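Local coordinates for protein Sqt1 (PDB 4ZOY) that probably acts as a dedicated WD40-repeat chaperone that captures a nascent ribosomal protein during its translation and thereby serves ribosome biogenesis, at residues T207-E210 with D211-H215. Residues are numbered along the deposited sequence; the frame is centred on the assembly and turned at random.
Sequences TVSE and DESLH
Ser209 and Asp211 meet inside the type I turn (Ser209 to Glu212) closing a beta hairpin. With its OG anti to the backbone N (chi1 173°), Ser209 accepts Asp211's amide (N to OG 3.0 Å), its hydroxyl also bonding Pro192 O. Glu212 N reaches Ser209 O (3.0 Å) from above the carbonyl plane. Asp211 lays its carboxylate beside Ser213: OD1 takes Ser213 N on its anti side, 32° out of the carboxylate plane, at 2.8 Å, an Asx turn, and Ser213 OG through its syn lone pair. These bonds fix the carboxylate's rotation, and Thr190 holds OD2. The antiparallel strands close up through a nearly straight bond from Thr207 N to His215 O (2.9 Å), and Val208 CG1 touches Leu214 CD1 at 3.9 Å. The outer side is looser: exposed Glu210 starts its side chain away from 211-215, and a water links its carbonyl O to Glu212 OE2, which also bonds Gly250 N. The hairpin supplies the central strands of a WD40 blade, between 193-198 and 235-239; Val208 and Leu214 pack against strand 263-268 of the next blade, and on the Thr207 face His189 links Ser213 OG to Thr207 OG1, which bonds Tyr217, a chain resembling the WD40 Asp-His-Ser/Thr-Trp network.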
ATOM      1  N   THR A 207      -5.061  10.813   5.018  1.00 13.61           N
ATOM      2  CA  THR A 207      -5.075   9.697   5.961  1.00 13.69           C
ATOM      3  C   THR A 207      -6.459   9.493   6.555  1.00 14.31           C
ATOM      4  O   THR A 207      -7.272  10.425   6.651  1.00 15.12           O
ATOM      5  CB  THR A 207      -4.043   9.877   7.092  1.00 15.36           C
ATOM      6  OG1 THR A 207      -4.423  10.971   7.939  1.00 15.99           O
ATOM      7  CG2 THR A 207      -2.652  10.135   6.508  1.00 14.75           C
ATOM      8  N   VAL A 208      -6.726   8.251   6.926  1.00 14.65           N
ATOM      9  CA  VAL A 208      -8.032   7.868   7.457  1.00 16.55           C
ATOM     10  C   VAL A 208      -7.877   7.091   8.747  1.00 16.00           C
ATOM     11  O   VAL A 208      -6.794   6.604   9.062  1.00 15.01           O
ATOM     12  CB  VAL A 208      -8.828   7.029   6.448  1.00 15.25           C
ATOM     13  CG1 VAL A 208      -9.183   7.870   5.240  1.00 14.35           C
ATOM     14  CG2 VAL A 208      -8.047   5.772   6.037  1.00 14.92           C
ATOM     15  N   SER A 209      -8.981   6.972   9.483  1.00 15.75           N
ATOM     16  CA  SER A 209      -8.956   6.422  10.830  1.00 15.66           C
ATOM     17  C   SER A 209     -10.168   5.555  11.130  1.00 15.99           C
ATOM     18  O   SER A 209     -11.241   5.740  10.543  1.00 16.32           O
ATOM     19  CB  SER A 209      -8.871   7.568  11.853  1.00 17.01           C
ATOM     20  OG  SER A 209      -9.012   7.120  13.192  1.00 17.98           O
ATOM     21  N   GLU A 210      -9.971   4.604  12.045  1.00 17.83           N
ATOM     22  CA  GLU A 210     -11.067   3.838  12.639  1.00 16.94           C
ATOM     23  C   GLU A 210     -12.152   4.741  13.223  1.00 21.67           C
ATOM     24  O   GLU A 210     -13.300   4.327  13.334  1.00 21.31           O
ATOM     25  CB  GLU A 210     -10.539   2.906  13.735  1.00 22.44           C
ATOM     26  CG  GLU A 210      -9.735   1.741  13.210  1.00 28.04           C
ATOM     27  CD  GLU A 210      -9.281   0.782  14.298  1.00 30.50           C
ATOM     28  OE1 GLU A 210      -9.716   0.926  15.462  1.00 29.38           O
ATOM     29  OE2 GLU A 210      -8.471  -0.113  13.978  1.00 33.35           O
ATOM     30  N   ASP A 211     -11.790   5.968  13.591  1.00 20.14           N
ATOM     31  CA  ASP A 211     -12.742   6.896  14.209  1.00 18.75           C
ATOM     32  C   ASP A 211     -13.618   7.609  13.173  1.00 19.96           C
ATOM     33  O   ASP A 211     -14.413   8.486  13.521  1.00 20.23           O
ATOM     34  CB  ASP A 211     -11.991   7.910  15.102  1.00 19.83           C
ATOM     35  CG  ASP A 211     -11.436   9.112  14.336  1.00 21.91           C
ATOM     36  OD1 ASP A 211     -11.379   9.116  13.084  1.00 19.50           O
ATOM     37  OD2 ASP A 211     -11.038  10.086  15.012  1.00 24.91           O
ATOM     38  N   GLU A 212     -13.446   7.217  11.905  1.00 17.77           N
ATOM     39  CA  GLU A 212     -14.264   7.628  10.756  1.00 16.31           C
ATOM     40  C   GLU A 212     -13.824   8.956  10.131  1.00 16.31           C
ATOM     41  O   GLU A 212     -14.452   9.434   9.188  1.00 18.97           O
ATOM     42  CB  GLU A 212     -15.759   7.662  11.137  1.00 24.67           C
ATOM     43  CG  GLU A 212     -16.230   6.289  11.623  1.00 26.32           C
ATOM     44  CD  GLU A 212     -17.612   6.270  12.249  1.00 33.06           C
ATOM     45  OE1 GLU A 212     -18.443   7.130  11.909  1.00 32.29           O
ATOM     46  OE2 GLU A 212     -17.869   5.358  13.062  1.00 33.70           O
ATOM     47  N   SER A 213     -12.719   9.529  10.612  1.00 16.65           N
ATOM     48  CA  SER A 213     -12.259  10.798  10.039  1.00 16.06           C
ATOM     49  C   SER A 213     -11.272  10.640   8.875  1.00 17.29           C
ATOM     50  O   SER A 213     -10.537   9.645   8.766  1.00 16.93           O
ATOM     51  CB  SER A 213     -11.638  11.693  11.119  1.00 17.54           C
ATOM     52  OG  SER A 213     -10.516  11.097  11.746  1.00 17.73           O
ATOM     53  N   LEU A 214     -11.306  11.642   8.001  1.00 16.80           N
ATOM     54  CA  LEU A 214     -10.368  11.832   6.899  1.00 16.46           C
ATOM     55  C   LEU A 214      -9.715  13.191   7.058  1.00 16.80           C
ATOM     56  O   LEU A 214     -10.416  14.183   7.198  1.00 16.15           O
ATOM     57  CB  LEU A 214     -11.081  11.773   5.545  1.00 15.52           C
ATOM     58  CG  LEU A 214     -10.408  12.408   4.324  1.00 13.92           C
ATOM     59  CD1 LEU A 214      -9.212  11.565   3.851  1.00 14.63           C
ATOM     60  CD2 LEU A 214     -11.378  12.598   3.166  1.00 16.78           C
ATOM     61  N   HIS A 215      -8.389  13.241   7.037  1.00 14.98           N
ATOM     62  CA  HIS A 215      -7.671  14.509   7.012  1.00 14.07           C
ATOM     63  C   HIS A 215      -6.689  14.491   5.862  1.00 16.06           C
ATOM     64  O   HIS A 215      -6.011  13.484   5.628  1.00 16.57           O
ATOM     65  CB  HIS A 215      -6.961  14.781   8.333  1.00 15.05           C
ATOM     66  CG  HIS A 215      -7.905  14.914   9.481  1.00 16.10           C
ATOM     67  ND1 HIS A 215      -8.699  16.030   9.654  1.00 18.02           N
ATOM     68  CD2 HIS A 215      -8.221  14.061  10.482  1.00 18.00           C
ATOM     69  CE1 HIS A 215      -9.448  15.864  10.728  1.00 17.12           C
ATOM     70  NE2 HIS A 215      -9.183  14.678  11.247  1.00 19.97           N
TER
HETATM   71  O   HOH W   1     -15.661   3.691  14.392  1.00 32.13           O